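Local atomic coordinates of YesW protein (PDB entry 2ZUX), a protein that cleaves the rhamnogalacturonan backbone of plant cell-wall pectin by endo-type beta-elimination, needing calcium or manganese for activity. Residues A[20-25]-A[53-58]; A[12-17]-A[65-70]. All coordinates share one frame; numbering follows the deposited sequence.

Interaction 1. Residues A[20-25]-A[53-58]; sequences GIFVSW and TTNYVD
I21 and D58 open an antiparallel pairing of strands 20-24 and 55-58, forming a hydrogen-bonded pair in which I21 N donates to D58 O (2.8 Å) and D58 N answers to I21 O. I21 stands on the same sheet face as the D58 carboxylate, which turns to Y67 OH and, in a salt bridge, to R41. F22, in a non-hydrogen-bonded pair with V57, projects to the other face with CG anti to its backbone N (chi1 179°); this carries the ring along the strand to N55, while F22 CD1 lies 4.0 Å from V57 CG2. At V23 both backbone groups bond Y56, V23 N to Y56 O and Y56 N to V23 O. S24 CB packs against N55 CB at 3.8 Å, and the S24 hydroxyl bonds the backbone N of D510, a residue of a calcium-binding site. The strand has ended by W25, yet pairing continues: W25 N reaches T54 O at 3.0 Å, and T54 OG1 donates to W25 O at 2.8 Å. With its CG set between backbone N and carbonyl carbon (chi1 62°), the W25 indole folds back over T54, whose CB makes a CH-pi contact 3.6 Å from the centroid of the five-membered ring. N55 N lies above the same face, whereas Y56 CB meets the benzo edge in plane. A serine in place of W25 would probably leave T54 without its aromatic cover and F37 without its edge-to-face partner, opening a gap beside Y56. This two-stranded ladder, running from I21 to S24, forms one border of the mixed sheet in the N-terminal beta-sheet domain of family 11 lyases, with 55-58 as one of the sheet's two edge strands.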
loop_
_atom_site.group_PDB
_atom_site.type_symbol
_atom_site.label_atom_id
_atom_site.label_comp_id
_atom_site.label_asym_id
_atom_site.label_seq_id
_atom_site.Cartn_x
_atom_site.Cartn_y
_atom_site.Cartn_z
ATOM N N GLY A 20 -19.544 8.078 24.655
ATOM C CA GLY A 20 -20.638 7.928 23.706
ATOM C C GLY A 20 -20.199 7.200 22.449
ATOM O O GLY A 20 -19.122 6.598 22.408
ATOM N N ILE A 21 -21.040 7.243 21.425
ATOM C CA ILE A 21 -20.758 6.543 20.179
ATOM C C ILE A 21 -20.031 7.473 19.212
ATOM O O ILE A 21 -20.562 8.512 18.820
ATOM C CB ILE A 21 -22.050 5.988 19.532
ATOM C CG1 ILE A 21 -22.868 5.173 20.551
ATOM C CG2 ILE A 21 -21.732 5.183 18.269
ATOM C CD1 ILE A 21 -22.122 4.011 21.208
ATOM N N PHE A 22 -18.800 7.112 18.862
ATOM C CA PHE A 22 -18.048 7.852 17.857
ATOM C C PHE A 22 -18.455 7.388 16.468
ATOM O O PHE A 22 -18.377 6.204 16.156
ATOM C CB PHE A 22 -16.543 7.682 18.063
ATOM C CG PHE A 22 -15.717 8.409 17.046
ATOM C CD1 PHE A 22 -15.320 9.721 17.263
ATOM C CD2 PHE A 22 -15.352 7.784 15.859
ATOM C CE1 PHE A 22 -14.556 10.394 16.308
ATOM C CE2 PHE A 22 -14.597 8.457 14.909
ATOM C CZ PHE A 22 -14.202 9.758 15.138
ATOM N N VAL A 23 -18.879 8.338 15.640
ATOM C CA VAL A 23 -19.343 8.055 14.285
ATOM C C VAL A 23 -18.459 8.817 13.297
ATOM O O VAL A 23 -18.198 10.000 13.486
ATOM C CB VAL A 23 -20.835 8.483 14.097
ATOM C CG1 VAL A 23 -21.351 8.122 12.725
ATOM C CG2 VAL A 23 -21.731 7.853 15.176
ATOM N N SER A 24 -17.976 8.144 12.257
ATOM C CA SER A 24 -17.260 8.849 11.187
ATOM C C SER A 24 -17.590 8.255 9.831
ATOM O O SER A 24 -18.080 7.125 9.721
ATOM C CB SER A 24 -15.742 8.970 11.440
ATOM O OG SER A 24 -15.020 7.821 11.018
ATOM N N TRP A 25 -17.368 9.056 8.793
ATOM C CA TRP A 25 -17.763 8.677 7.445
ATOM C C TRP A 25 -16.937 9.433 6.411
ATOM O O TRP A 25 -16.169 10.341 6.755
ATOM C CB TRP A 25 -19.273 8.906 7.225
ATOM C CG TRP A 25 -19.720 10.345 7.364
ATOM C CD1 TRP A 25 -19.839 11.270 6.363
ATOM C CD2 TRP A 25 -20.102 11.016 8.577
ATOM N NE1 TRP A 25 -20.279 12.475 6.875
ATOM C CE2 TRP A 25 -20.453 12.344 8.228
ATOM C CE3 TRP A 25 -20.186 10.624 9.921
ATOM C CZ2 TRP A 25 -20.867 13.285 9.180
ATOM C CZ3 TRP A 25 -20.608 11.560 10.867
ATOM C CH2 TRP A 25 -20.937 12.875 10.489
ATOM N N THR A 53 -17.927 18.700 9.287
ATOM C CA THR A 53 -16.927 17.663 9.526
ATOM C C THR A 53 -17.551 16.268 9.519
ATOM O O THR A 53 -18.709 16.090 9.929
ATOM C CB THR A 53 -16.141 17.897 10.831
ATOM O OG1 THR A 53 -14.972 17.077 10.826
ATOM C CG2 THR A 53 -16.986 17.571 12.056
ATOM N N THR A 54 -16.782 15.285 9.056
ATOM C CA THR A 54 -17.313 13.931 8.888
ATOM C C THR A 54 -17.039 13.000 10.070
ATOM O O THR A 54 -16.795 11.802 9.901
ATOM C CB THR A 54 -16.956 13.289 7.514
ATOM O OG1 THR A 54 -15.558 13.006 7.434
ATOM C CG2 THR A 54 -17.354 14.199 6.366
ATOM N N ASN A 55 -17.069 13.567 11.271
ATOM C CA ASN A 55 -17.142 12.773 12.491
ATOM C C ASN A 55 -18.089 13.430 13.495
ATOM O O ASN A 55 -18.305 14.647 13.461
ATOM C CB ASN A 55 -15.758 12.434 13.083
ATOM C CG ASN A 55 -14.983 13.644 13.577
ATOM O OD1 ASN A 55 -15.303 14.799 13.282
ATOM N ND2 ASN A 55 -13.924 13.370 14.310
ATOM N N TYR A 56 -18.669 12.613 14.361
ATOM C CA TYR A 56 -19.712 13.062 15.269
ATOM C C TYR A 56 -19.711 12.161 16.489
ATOM O O TYR A 56 -19.590 10.947 16.358
ATOM C CB TYR A 56 -21.065 12.986 14.559
ATOM C CG TYR A 56 -22.198 13.642 15.315
ATOM C CD1 TYR A 56 -22.493 14.993 15.135
ATOM C CD2 TYR A 56 -22.979 12.909 16.209
ATOM C CE1 TYR A 56 -23.533 15.595 15.833
ATOM C CE2 TYR A 56 -24.021 13.503 16.908
ATOM C CZ TYR A 56 -24.288 14.845 16.716
ATOM O OH TYR A 56 -25.318 15.442 17.404
ATOM N N VAL A 57 -19.839 12.752 17.671
ATOM C CA VAL A 57 -19.944 11.955 18.893
ATOM C C VAL A 57 -21.381 12.007 19.415
ATOM O O VAL A 57 -21.884 13.082 19.765
ATOM C CB VAL A 57 -18.920 12.401 19.974
ATOM C CG1 VAL A 57 -19.098 11.602 21.265
ATOM C CG2 VAL A 57 -17.497 12.240 19.459
ATOM N N ASP A 58 -22.040 10.852 19.423
ATOM C CA ASP A 58 -23.398 10.719 19.954
ATOM C C ASP A 58 -23.336 10.243 21.402
ATOM O O ASP A 58 -23.120 9.061 21.678
ATOM C CB ASP A 58 -24.231 9.761 19.092
ATOM C CG ASP A 58 -25.659 9.568 19.613
ATOM O OD1 ASP A 58 -26.144 10.382 20.437
ATOM O OD2 ASP A 58 -26.302 8.595 19.178
#

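Interaction 2. Residues A[12-17]-A[65-70]; sequences LVAVKT and STYTVR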
loop_
_atom_site.group_PDB
_atom_site.type_symbol
_atom_site.label_atom_id
_atom_site.label_comp_id
_atom_site.label_asym_id
_atom_site.label_seq_id
_atom_site.Cartn_x
_atom_site.Cartn_y
_atom_site.Cartn_z
ATOM N N LEU A 12 -19.599 4.595 6.439
ATOM C CA LEU A 12 -20.065 4.934 7.776
ATOM C C LEU A 12 -19.619 3.891 8.801
ATOM O O LEU A 12 -19.762 2.690 8.567
ATOM C CB LEU A 12 -21.594 5.099 7.785
ATOM C CG LEU A 12 -22.237 5.568 9.087
ATOM C CD1 LEU A 12 -21.771 6.965 9.451
ATOM C CD2 LEU A 12 -23.752 5.539 8.940
ATOM N N VAL A 13 -19.067 4.363 9.914
ATOM C CA VAL A 13 -18.637 3.502 11.012
ATOM C C VAL A 13 -19.064 4.133 12.339
ATOM O O VAL A 13 -19.086 5.361 12.468
ATOM C CB VAL A 13 -17.094 3.233 10.958
ATOM C CG1 VAL A 13 -16.289 4.462 11.359
ATOM C CG2 VAL A 13 -16.712 2.046 11.825
ATOM N N ALA A 14 -19.437 3.292 13.302
ATOM C CA ALA A 14 -19.853 3.736 14.625
ATOM C C ALA A 14 -19.169 2.861 15.655
ATOM O O ALA A 14 -19.201 1.631 15.553
ATOM C CB ALA A 14 -21.369 3.657 14.775
ATOM N N VAL A 15 -18.527 3.499 16.626
ATOM C CA VAL A 15 -17.682 2.793 17.576
ATOM C C VAL A 15 -18.019 3.247 18.986
ATOM O O VAL A 15 -18.059 4.447 19.270
ATOM C CB VAL A 15 -16.172 3.041 17.300
ATOM C CG1 VAL A 15 -15.297 2.229 18.258
ATOM C CG2 VAL A 15 -15.806 2.720 15.848
ATOM N N LYS A 16 -18.267 2.281 19.862
ATOM C CA LYS A 16 -18.548 2.563 21.260
ATOM C C LYS A 16 -17.298 3.086 21.966
ATOM O O LYS A 16 -16.210 2.515 21.832
ATOM C CB LYS A 16 -19.066 1.297 21.947
ATOM C CG LYS A 16 -19.645 1.496 23.337
ATOM C CD LYS A 16 -19.997 0.142 23.960
ATOM C CE LYS A 16 -18.757 -0.567 24.509
ATOM N NZ LYS A 16 -18.849 -2.058 24.483
ATOM N N THR A 17 -17.465 4.187 22.697
ATOM C CA THR A 17 -16.421 4.741 23.558
ATOM C C THR A 17 -17.064 5.103 24.893
ATOM O O THR A 17 -18.291 5.132 25.004
ATOM C CB THR A 17 -15.779 6.022 22.964
ATOM O OG1 THR A 17 -16.698 7.117 23.078
ATOM C CG2 THR A 17 -15.387 5.829 21.495
ATOM N N SER A 65 -27.644 0.597 19.013
ATOM C CA SER A 65 -28.038 1.641 18.059
ATOM C C SER A 65 -27.544 1.371 16.636
ATOM O O SER A 65 -26.531 0.697 16.437
ATOM C CB SER A 65 -27.536 3.008 18.528
ATOM O OG SER A 65 -28.044 3.338 19.811
ATOM N N THR A 66 -28.275 1.879 15.647
ATOM C CA THR A 66 -27.805 1.870 14.262
ATOM C C THR A 66 -27.826 3.292 13.719
ATOM O O THR A 66 -28.656 4.116 14.124
ATOM C CB THR A 66 -28.620 0.935 13.333
ATOM O OG1 THR A 66 -29.953 1.433 13.193
ATOM C CG2 THR A 66 -28.665 -0.494 13.875
ATOM N N TYR A 67 -26.905 3.573 12.804
ATOM C CA TYR A 67 -26.727 4.923 12.286
ATOM C C TYR A 67 -26.815 4.987 10.776
ATOM O O TYR A 67 -26.474 4.032 10.078
ATOM C CB TYR A 67 -25.379 5.485 12.753
ATOM C CG TYR A 67 -25.318 5.711 14.242
ATOM C CD1 TYR A 67 -25.606 6.960 14.788
ATOM C CD2 TYR A 67 -24.999 4.665 15.111
ATOM C CE1 TYR A 67 -25.567 7.167 16.158
ATOM C CE2 TYR A 67 -24.958 4.857 16.476
ATOM C CZ TYR A 67 -25.245 6.109 16.995
ATOM O OH TYR A 67 -25.200 6.300 18.349
ATOM N N THR A 68 -27.305 6.126 10.287
ATOM C CA THR A 68 -27.232 6.486 8.882
ATOM C C THR A 68 -26.817 7.947 8.818
ATOM O O THR A 68 -26.944 8.685 9.799
ATOM C CB THR A 68 -28.578 6.304 8.145
ATOM O OG1 THR A 68 -29.610 7.016 8.843
ATOM C CG2 THR A 68 -28.953 4.825 8.032
ATOM N N VAL A 69 -26.295 8.340 7.664
ATOM C CA VAL A 69 -25.992 9.730 7.381
ATOM C C VAL A 69 -26.686 10.120 6.080
ATOM O O VAL A 69 -26.836 9.294 5.179
ATOM C CB VAL A 69 -24.458 9.971 7.328
ATOM C CG1 VAL A 69 -24.113 11.262 6.591
ATOM C CG2 VAL A 69 -23.883 9.984 8.742
ATOM N N ARG A 70 -27.138 11.369 6.004
ATOM C CA ARG A 70 -27.718 11.904 4.781
ATOM C C ARG A 70 -26.951 13.155 4.391
ATOM O O ARG A 70 -26.798 14.069 5.209
ATOM C CB ARG A 70 -29.205 12.235 4.973
ATOM C CG ARG A 70 -30.060 11.042 5.381
ATOM C CD ARG A 70 -31.542 11.395 5.420
ATOM N NE ARG A 70 -32.280 10.463 6.270
ATOM C CZ ARG A 70 -33.493 10.682 6.773
ATOM N NH1 ARG A 70 -34.137 11.817 6.520
ATOM N NH2 ARG A 70 -34.066 9.759 7.536
#
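L12 reaches across to Y67, T68 and V69 in the N-terminal beta-sheet domain, where 12-17 and 65-70 face each other across the interior of a curled, sandwich-like sheet and meet through side chains rather than as paired strands. A14 CA and Y67 CA are 7.4 Å apart, and strand 76-87 comes between strands 13-17 and 66-73 in the order of the sheet. The close packing is at the L12 end. Its CG is anti to the backbone N (chi1 -175°), which extends the isobutyl group toward the facing backbone and splits its two methyls between different partners: L12 CD2 settles on the Y67 carbonyl, 3.3 Å from Y67 O, and lies 3.6 Å from T68 CA, while L12 CD1 meets V69 CG2 at 3.8 Å. V23 and A84 close around the same leucine. Past V69, R70 turns away to E77 in a salt bridge and to Y40 in a cation-pi contact. Toward the other end the contact thins, and beyond A14 the exposed K16 bonds the backbone of A88 instead. The last touch on this looser side is a single methyl: A14 CB comes obliquely to the Y67 ring, 3.8 Å from Y67 CD2.

In the fold
Interactions 1 and 2 belong to one sheet, their centres about 7 Å apart, and interaction 1 is nested in the chain loop closed by interaction 2. Strands 13-17 and 20-24 are sheet neighbours, joined by backbone bonds such as V15 N to F22 O (2.7 Å). Both contacts are buried, but interaction 1 is built at the sheet border on main-chain hydrogen bonds, whereas interaction 2 is apolar side-chain packing face to face inside the curled sheet, whose strand 76-87 pairs with both of its strands. Further contacts join the two, among them Y67 OH with D58 OD2, L12 CD1 packed on V23 CG1, and I21 against Y67. The side chains of I21 and V23 thus meet those of L12 and Y67 on one face of the sheet.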